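Local coordinates for FBP protein (Leishmania major, PDB 5OEZ), which probably catalyses the magnesium-dependent hydrolysis of fructose 1,6-bisphosphate to fructose 6-phosphate and phosphate, as a homotetramer of the class 1 fructose-1,6-bisphosphatase family, at residues C[114-119]-C[281-286]; C[300-305]-C[317-322]. All blocks are in the same frame, centred on the assembly; numbering follows the deposited sequence.

Contact 1: C[114-119]-C[281-286]; sequences LIFFDP and LLYEAA
D118 and E284 bring two carboxylates together where the strand 114-118 passes the first turn of helix 281-294. Oxygen OD2 of D118 lies 3.0 Å from OE2 of E284, two acceptors that are not hydrogen-bonded to each other, with their carboxylate planes 48° apart. D118 turns its CG anti to the backbone N (chi1 -178°), which carries the carboxylate over to the helix; E284 reaches it with a chain extended beyond CG, and its other oxygen, OE1, is held by the backbone N of R280. Farther back along the strand the contact is apolar. CD1 of L282 sits over one face of the F116 ring, 4.1 Å from its centroid, a CH-pi contact, while CE1 of Y283 comes to the edge of that ring, 4.0 Å from CD1 of F116. The Y283 ring also lies by the strand backbone, its CD1 3.7 Å from O of F117. Outside the pair, I157 touches both F116 and L282, and the ring of H315 meets that of Y283. D118, E97 and E284 all bind the same manganese ion in another crystal structure of this enzyme. With no metal modelled in this chain, their carboxylates already converge, consistent with a site preformed for cations.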
ATOM      1  N   LEU C 114      -4.031   0.615  33.860  1.00 51.65           N
ATOM      2  CA  LEU C 114      -4.516  -0.765  33.791  1.00 52.59           C
ATOM      3  C   LEU C 114      -5.290  -0.846  32.490  1.00 49.43           C
ATOM      4  O   LEU C 114      -6.197  -0.050  32.283  1.00 48.84           O
ATOM      5  CB  LEU C 114      -5.457  -1.093  34.958  1.00 53.45           C
ATOM      6  CG  LEU C 114      -4.890  -1.073  36.391  1.00 60.86           C
ATOM      7  CD1 LEU C 114      -4.868   0.325  36.965  1.00 57.90           C
ATOM      8  CD2 LEU C 114      -5.715  -1.980  37.298  1.00 70.31           C
ATOM      9  N   ILE C 115      -4.953  -1.795  31.620  1.00 45.04           N
ATOM     10  CA  ILE C 115      -5.626  -1.892  30.326  1.00 42.15           C
ATOM     11  C   ILE C 115      -6.158  -3.302  30.108  1.00 45.08           C
ATOM     12  O   ILE C 115      -5.464  -4.288  30.325  1.00 47.58           O
ATOM     13  CB  ILE C 115      -4.742  -1.410  29.156  1.00 45.21           C
ATOM     14  CG1 ILE C 115      -5.488  -1.555  27.835  1.00 48.71           C
ATOM     15  CG2 ILE C 115      -3.423  -2.156  29.088  1.00 44.06           C
ATOM     16  CD1 ILE C 115      -4.938  -0.665  26.732  1.00 53.73           C
ATOM     17  N   PHE C 116      -7.424  -3.371  29.715  1.00 43.80           N
ATOM     18  CA  PHE C 116      -8.112  -4.615  29.488  1.00 48.21           C
ATOM     19  C   PHE C 116      -8.582  -4.559  28.065  1.00 47.27           C
ATOM     20  O   PHE C 116      -9.261  -3.608  27.690  1.00 45.30           O
ATOM     21  CB  PHE C 116      -9.275  -4.754  30.472  1.00 45.88           C
ATOM     22  CG  PHE C 116      -8.807  -4.839  31.878  1.00 45.62           C
ATOM     23  CD1 PHE C 116      -8.398  -6.050  32.400  1.00 49.70           C
ATOM     24  CD2 PHE C 116      -8.695  -3.698  32.654  1.00 49.57           C
ATOM     25  CE1 PHE C 116      -7.923  -6.144  33.700  1.00 57.11           C
ATOM     26  CE2 PHE C 116      -8.214  -3.776  33.950  1.00 55.56           C
ATOM     27  CZ  PHE C 116      -7.823  -5.001  34.474  1.00 56.47           C
ATOM     28  N   PHE C 117      -8.214  -5.563  27.276  1.00 43.54           N
ATOM     29  CA  PHE C 117      -8.498  -5.519  25.862  1.00 44.01           C
ATOM     30  C   PHE C 117      -8.958  -6.850  25.304  1.00 40.80           C
ATOM     31  O   PHE C 117      -8.599  -7.897  25.807  1.00 43.37           O
ATOM     32  CB  PHE C 117      -7.268  -4.989  25.099  1.00 49.17           C
ATOM     33  CG  PHE C 117      -6.063  -5.882  25.187  1.00 47.32           C
ATOM     34  CD1 PHE C 117      -5.180  -5.796  26.258  1.00 48.30           C
ATOM     35  CD2 PHE C 117      -5.815  -6.819  24.198  1.00 46.25           C
ATOM     36  CE1 PHE C 117      -4.077  -6.640  26.336  1.00 47.09           C
ATOM     37  CE2 PHE C 117      -4.724  -7.672  24.285  1.00 48.19           C
ATOM     38  CZ  PHE C 117      -3.858  -7.593  25.359  1.00 43.84           C
ATOM     39  N   ASP C 118      -9.815  -6.772  24.290  1.00 46.45           N
ATOM     40  CA  ASP C 118     -10.153  -7.897  23.447  1.00 47.01           C
ATOM     41  C   ASP C 118      -9.366  -7.683  22.136  1.00 54.14           C
ATOM     42  O   ASP C 118      -9.731  -6.831  21.331  1.00 45.36           O
ATOM     43  CB  ASP C 118     -11.666  -7.933  23.216  1.00 48.16           C
ATOM     44  CG  ASP C 118     -12.116  -9.128  22.375  1.00 58.09           C
ATOM     45  OD1 ASP C 118     -11.294 -10.009  22.035  1.00 59.93           O
ATOM     46  OD2 ASP C 118     -13.330  -9.204  22.074  1.00 78.70           O
ATOM     47  N   PRO C 119      -8.279  -8.452  21.918  1.00 57.92           N
ATOM     48  CA  PRO C 119      -7.425  -8.160  20.754  1.00 61.98           C
ATOM     49  C   PRO C 119      -8.097  -8.385  19.400  1.00 54.82           C
ATOM     50  O   PRO C 119      -7.784  -7.676  18.447  1.00 63.49           O
ATOM     51  CB  PRO C 119      -6.236  -9.108  20.932  1.00 59.71           C
ATOM     52  CG  PRO C 119      -6.766 -10.234  21.747  1.00 58.86           C
ATOM     53  CD  PRO C 119      -7.816  -9.648  22.647  1.00 61.76           C
ATOM     54  N   LEU C 281     -17.726  -8.121  30.911  1.00 49.71           N
ATOM     55  CA  LEU C 281     -17.817  -6.744  31.401  1.00 44.70           C
ATOM     56  C   LEU C 281     -16.557  -5.904  31.177  1.00 42.46           C
ATOM     57  O   LEU C 281     -16.623  -4.852  30.557  1.00 47.12           O
ATOM     58  CB  LEU C 281     -18.141  -6.754  32.895  1.00 45.79           C
ATOM     59  CG  LEU C 281     -18.318  -5.407  33.584  1.00 50.36           C
ATOM     60  CD1 LEU C 281     -19.501  -4.669  33.002  1.00 57.27           C
ATOM     61  CD2 LEU C 281     -18.508  -5.614  35.064  1.00 55.61           C
ATOM     62  N   LEU C 282     -15.418  -6.382  31.660  1.00 42.44           N
ATOM     63  CA  LEU C 282     -14.176  -5.615  31.595  1.00 52.93           C
ATOM     64  C   LEU C 282     -13.620  -5.418  30.193  1.00 52.33           C
ATOM     65  O   LEU C 282     -13.160  -4.324  29.848  1.00 58.14           O
ATOM     66  CB  LEU C 282     -13.082  -6.284  32.414  1.00 54.89           C
ATOM     67  CG  LEU C 282     -13.011  -5.944  33.897  1.00 62.51           C
ATOM     68  CD1 LEU C 282     -11.790  -6.606  34.516  1.00 69.01           C
ATOM     69  CD2 LEU C 282     -12.957  -4.444  34.163  1.00 60.73           C
ATOM     70  N   TYR C 283     -13.647  -6.486  29.408  1.00 46.69           N
ATOM     71  CA  TYR C 283     -12.967  -6.511  28.131  1.00 48.53           C
ATOM     72  C   TYR C 283     -13.784  -5.925  26.969  1.00 47.57           C
ATOM     73  O   TYR C 283     -13.194  -5.436  26.010  1.00 57.02           O
ATOM     74  CB  TYR C 283     -12.555  -7.941  27.798  1.00 50.65           C
ATOM     75  CG  TYR C 283     -11.732  -8.607  28.871  1.00 52.05           C
ATOM     76  CD1 TYR C 283     -10.360  -8.374  28.981  1.00 57.10           C
ATOM     77  CD2 TYR C 283     -12.310  -9.489  29.755  1.00 53.16           C
ATOM     78  CE1 TYR C 283      -9.605  -9.005  29.966  1.00 55.21           C
ATOM     79  CE2 TYR C 283     -11.565 -10.118  30.735  1.00 61.77           C
ATOM     80  CZ  TYR C 283     -10.213  -9.871  30.833  1.00 52.29           C
ATOM     81  OH  TYR C 283      -9.492 -10.502  31.807  1.00 64.81           O
ATOM     82  N   GLU C 284     -15.120  -5.991  27.055  1.00 49.95           N
ATOM     83  CA  GLU C 284     -16.032  -5.654  25.949  1.00 44.86           C
ATOM     84  C   GLU C 284     -17.155  -4.709  26.368  1.00 45.63           C
ATOM     85  O   GLU C 284     -17.277  -3.623  25.812  1.00 49.46           O
ATOM     86  CB  GLU C 284     -16.666  -6.924  25.351  1.00 45.93           C
ATOM     87  CG  GLU C 284     -15.661  -7.941  24.821  1.00 59.54           C
ATOM     88  CD  GLU C 284     -16.255  -9.324  24.555  1.00 71.19           C
ATOM     89  OE1 GLU C 284     -17.252  -9.724  25.201  1.00 73.68           O
ATOM     90  OE2 GLU C 284     -15.701 -10.038  23.692  1.00101.32           O
ATOM     91  N   ALA C 285     -18.001  -5.129  27.308  1.00 40.40           N
ATOM     92  CA  ALA C 285     -19.222  -4.369  27.605  1.00 44.24           C
ATOM     93  C   ALA C 285     -18.966  -2.978  28.225  1.00 35.91           C
ATOM     94  O   ALA C 285     -19.549  -1.997  27.783  1.00 40.59           O
ATOM     95  CB  ALA C 285     -20.157  -5.190  28.485  1.00 42.94           C
ATOM     96  N   ALA C 286     -18.110  -2.890  29.233  1.00 36.15           N
ATOM     97  CA  ALA C 286     -17.817  -1.582  29.873  1.00 37.07           C
ATOM     98  C   ALA C 286     -17.106  -0.568  28.947  1.00 32.20           C
ATOM     99  O   ALA C 286     -17.531   0.576  28.865  1.00 32.78           O
ATOM    100  CB  ALA C 286     -17.040  -1.768  31.175  1.00 38.58           C
TER

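Contact 2: C[300-305]-C[317-322]; sequences VGSNGR and RTPVYF
An antiparallel beta bridge joins V300, at the end of strand 298-300, to Y321 in strand 317-323, within the mixed sheet of the C-terminal half. The two residues form a hydrogen-bonded pair: N of V300 donates to O of Y321 at 3.0 Å and almost straight (175°), and N of Y321 returns a bond of 2.9 Å to O of V300. The same carbonyl oxygen also receives a CA-H...O contact from V320. On the face shared by V300 and Y321 the side chains cross at about a right angle, CG2 of V300 packing 3.9 Å from CB of Y321. The Y321 ring lies with its edge toward O of G301, CE1 of Y321 being 3.6 Å from that oxygen.

Past this pair the chain of 301-305 leaves the sheet, and a water takes over the link. It accepts from N of S302 and donates to OG1 of T318, each at 2.7 Å. A first torsion of 175° swings OG1 of T318 to the side of its own carbonyl carbon, and the hydroxyl donates in turn to O of P319, in the carbonyl plane and on a lone pair. Within the loop, N of G301 bonds to O of G304 at 2.9 Å, which folds 301-304 back on itself, while OG of S302 is hydrogen-bonded to NZ of K270.

V300 and Y321 face helix 325-338, where both touch M332, V300 also V328 and Y321 also C331. V320 and F322 turn to helix 281-294, and strand 265-268 borders 317-323 through backbone bonds of V320 to Y268 and F322 to F266.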
ATOM      1  N   VAL C 300     -27.253  -0.235  28.931  1.00 39.24           N
ATOM      2  CA  VAL C 300     -27.741  -0.900  30.156  1.00 38.44           C
ATOM      3  C   VAL C 300     -27.583  -2.411  30.124  1.00 41.54           C
ATOM      4  O   VAL C 300     -27.465  -3.024  29.054  1.00 41.72           O
ATOM      5  CB  VAL C 300     -29.186  -0.502  30.492  1.00 42.92           C
ATOM      6  CG1 VAL C 300     -29.256   1.009  30.724  1.00 43.81           C
ATOM      7  CG2 VAL C 300     -30.163  -0.926  29.402  1.00 44.99           C
ATOM      8  N   GLY C 301     -27.543  -2.994  31.320  1.00 39.86           N
ATOM      9  CA  GLY C 301     -27.453  -4.442  31.510  1.00 40.21           C
ATOM     10  C   GLY C 301     -28.765  -4.966  32.039  1.00 45.44           C
ATOM     11  O   GLY C 301     -29.808  -4.427  31.708  1.00 51.58           O
ATOM     12  N   SER C 302     -28.708  -5.983  32.895  1.00 49.97           N
ATOM     13  CA  SER C 302     -29.909  -6.486  33.592  1.00 56.20           C
ATOM     14  C   SER C 302     -30.485  -5.520  34.637  1.00 52.32           C
ATOM     15  O   SER C 302     -31.667  -5.573  34.924  1.00 65.69           O
ATOM     16  CB  SER C 302     -29.611  -7.812  34.292  1.00 59.48           C
ATOM     17  OG  SER C 302     -29.351  -8.827  33.364  1.00 63.61           O
ATOM     18  N   ASN C 303     -29.659  -4.649  35.209  1.00 58.82           N
ATOM     19  CA  ASN C 303     -30.097  -3.771  36.286  1.00 63.45           C
ATOM     20  C   ASN C 303     -29.374  -2.420  36.234  1.00 56.68           C
ATOM     21  O   ASN C 303     -28.556  -2.101  37.092  1.00 59.05           O
ATOM     22  CB  ASN C 303     -29.833  -4.491  37.610  1.00 74.81           C
ATOM     23  CG  ASN C 303     -30.295  -3.707  38.827  1.00104.55           C
ATOM     24  OD1 ASN C 303     -31.006  -2.707  38.718  1.00125.00           O
ATOM     25  ND2 ASN C 303     -29.883  -4.165  40.001  1.00124.87           N
ATOM     26  N   GLY C 304     -29.724  -1.617  35.234  1.00 52.89           N
ATOM     27  CA  GLY C 304     -29.215  -0.258  35.090  1.00 51.65           C
ATOM     28  C   GLY C 304     -27.964  -0.193  34.243  1.00 51.84           C
ATOM     29  O   GLY C 304     -27.637  -1.129  33.497  1.00 44.17           O
ATOM     30  N   ARG C 305     -27.261   0.920  34.396  1.00 52.46           N
ATOM     31  CA  ARG C 305     -26.080   1.225  33.607  1.00 56.70           C
ATOM     32  C   ARG C 305     -25.001   0.176  33.786  1.00 49.99           C
ATOM     33  O   ARG C 305     -24.667  -0.180  34.909  1.00 47.88           O
ATOM     34  CB  ARG C 305     -25.510   2.598  34.012  1.00 56.08           C
ATOM     35  CG  ARG C 305     -26.385   3.787  33.624  1.00 54.37           C
ATOM     36  CD  ARG C 305     -25.896   5.059  34.288  1.00 54.28           C
ATOM     37  NE  ARG C 305     -24.598   5.480  33.757  1.00 54.99           N
ATOM     38  CZ  ARG C 305     -23.670   6.177  34.414  1.00 56.28           C
ATOM     39  NH1 ARG C 305     -23.827   6.561  35.678  1.00 61.29           N
ATOM     40  NH2 ARG C 305     -22.539   6.491  33.800  1.00 58.42           N
ATOM     41  N   ARG C 317     -19.625 -11.526  33.396  1.00 57.09           N
ATOM     42  CA  ARG C 317     -20.393 -11.261  32.198  1.00 52.21           C
ATOM     43  C   ARG C 317     -21.692 -10.551  32.473  1.00 51.37           C
ATOM     44  O   ARG C 317     -22.130 -10.450  33.617  1.00 52.85           O
ATOM     45  CB  ARG C 317     -20.737 -12.555  31.518  1.00 56.11           C
ATOM     46  CG  ARG C 317     -19.533 -13.377  31.143  1.00 57.93           C
ATOM     47  CD  ARG C 317     -19.970 -14.493  30.238  1.00 59.62           C
ATOM     48  NE  ARG C 317     -18.812 -15.307  29.864  1.00 59.02           N
ATOM     49  CZ  ARG C 317     -18.423 -15.672  28.643  1.00 67.52           C
ATOM     50  NH1 ARG C 317     -19.098 -15.300  27.572  1.00 65.76           N
ATOM     51  NH2 ARG C 317     -17.345 -16.455  28.490  1.00 75.01           N
ATOM     52  N   THR C 318     -22.279 -10.035  31.396  1.00 46.68           N
ATOM     53  CA  THR C 318     -23.508  -9.264  31.468  1.00 51.99           C
ATOM     54  C   THR C 318     -24.211  -9.314  30.109  1.00 51.76           C
ATOM     55  O   THR C 318     -23.529  -9.336  29.097  1.00 45.49           O
ATOM     56  CB  THR C 318     -23.221  -7.776  31.875  1.00 47.96           C
ATOM     57  OG1 THR C 318     -24.426  -7.004  31.828  1.00 50.63           O
ATOM     58  CG2 THR C 318     -22.181  -7.113  30.974  1.00 43.19           C
ATOM     59  N   PRO C 319     -25.560  -9.299  30.096  1.00 51.70           N
ATOM     60  CA  PRO C 319     -26.270  -8.928  28.872  1.00 46.29           C
ATOM     61  C   PRO C 319     -26.140  -7.438  28.606  1.00 40.96           C
ATOM     62  O   PRO C 319     -25.733  -6.683  29.490  1.00 48.11           O
ATOM     63  CB  PRO C 319     -27.730  -9.271  29.193  1.00 47.80           C
ATOM     64  CG  PRO C 319     -27.830  -9.062  30.655  1.00 57.55           C
ATOM     65  CD  PRO C 319     -26.492  -9.444  31.238  1.00 50.12           C
ATOM     66  N   VAL C 320     -26.453  -7.010  27.384  1.00 44.50           N
ATOM     67  CA  VAL C 320     -26.339  -5.594  27.011  1.00 45.59           C
ATOM     68  C   VAL C 320     -27.505  -5.173  26.120  1.00 40.20           C
ATOM     69  O   VAL C 320     -27.943  -5.935  25.254  1.00 37.41           O
ATOM     70  CB  VAL C 320     -24.985  -5.251  26.278  1.00 48.96           C
ATOM     71  CG1 VAL C 320     -23.776  -5.607  27.142  1.00 48.75           C
ATOM     72  CG2 VAL C 320     -24.883  -5.947  24.926  1.00 45.46           C
ATOM     73  N   TYR C 321     -27.948  -3.938  26.334  1.00 34.40           N
ATOM     74  CA  TYR C 321     -28.889  -3.236  25.488  1.00 36.37           C
ATOM     75  C   TYR C 321     -28.303  -1.836  25.273  1.00 34.42           C
ATOM     76  O   TYR C 321     -28.318  -0.998  26.180  1.00 44.72           O
ATOM     77  CB  TYR C 321     -30.265  -3.187  26.166  1.00 33.62           C
ATOM     78  CG  TYR C 321     -30.673  -4.516  26.755  1.00 33.72           C
ATOM     79  CD1 TYR C 321     -30.348  -4.828  28.068  1.00 39.95           C
ATOM     80  CD2 TYR C 321     -31.327  -5.483  25.993  1.00 38.13           C
ATOM     81  CE1 TYR C 321     -30.681  -6.047  28.612  1.00 37.28           C
ATOM     82  CE2 TYR C 321     -31.666  -6.711  26.533  1.00 37.15           C
ATOM     83  CZ  TYR C 321     -31.359  -6.983  27.847  1.00 35.81           C
ATOM     84  OH  TYR C 321     -31.668  -8.194  28.422  1.00 38.71           O
ATOM     85  N   PHE C 322     -27.764  -1.611  24.078  1.00 38.55           N
ATOM     86  CA  PHE C 322     -26.996  -0.402  23.732  1.00 40.80           C
ATOM     87  C   PHE C 322     -27.635   0.344  22.571  1.00 39.22           C
ATOM     88  O   PHE C 322     -28.013  -0.268  21.584  1.00 34.57           O
ATOM     89  CB  PHE C 322     -25.583  -0.765  23.227  1.00 46.25           C
ATOM     90  CG  PHE C 322     -24.608  -1.229  24.282  1.00 48.77           C
ATOM     91  CD1 PHE C 322     -24.898  -1.234  25.638  1.00 66.57           C
ATOM     92  CD2 PHE C 322     -23.354  -1.644  23.891  1.00 63.47           C
ATOM     93  CE1 PHE C 322     -23.956  -1.668  26.562  1.00 65.91           C
ATOM     94  CE2 PHE C 322     -22.399  -2.059  24.808  1.00 64.50           C
ATOM     95  CZ  PHE C 322     -22.698  -2.073  26.146  1.00 60.13           C
TER
HETATM   96  O   HOH W   1     -26.304  -6.978  33.758  1.00 51.95           O

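How the contacts relate
From the N terminus, the chain lays down strand 113-121 in the eight-stranded sheet, completes that sheet and passes through strands and helices of the C-terminal half before helix 281-294 meets strand 113-121. Contact 1 thus closes a loop of 161 residues and joins the two halves. Contact 2 opens after contact 1 has closed and spans only 11 residues, within the C-terminal half; the two are in series, neither nested nor crossed. Their centres lie 15 Å apart, and helix 281-294 mediates between them. It meets strand 113-121, while A285 packs on T318, V320 and F322 of strand 317-323. The helix is thus sandwiched between the two sheets, an arrangement in keeping with the layered fold of this family.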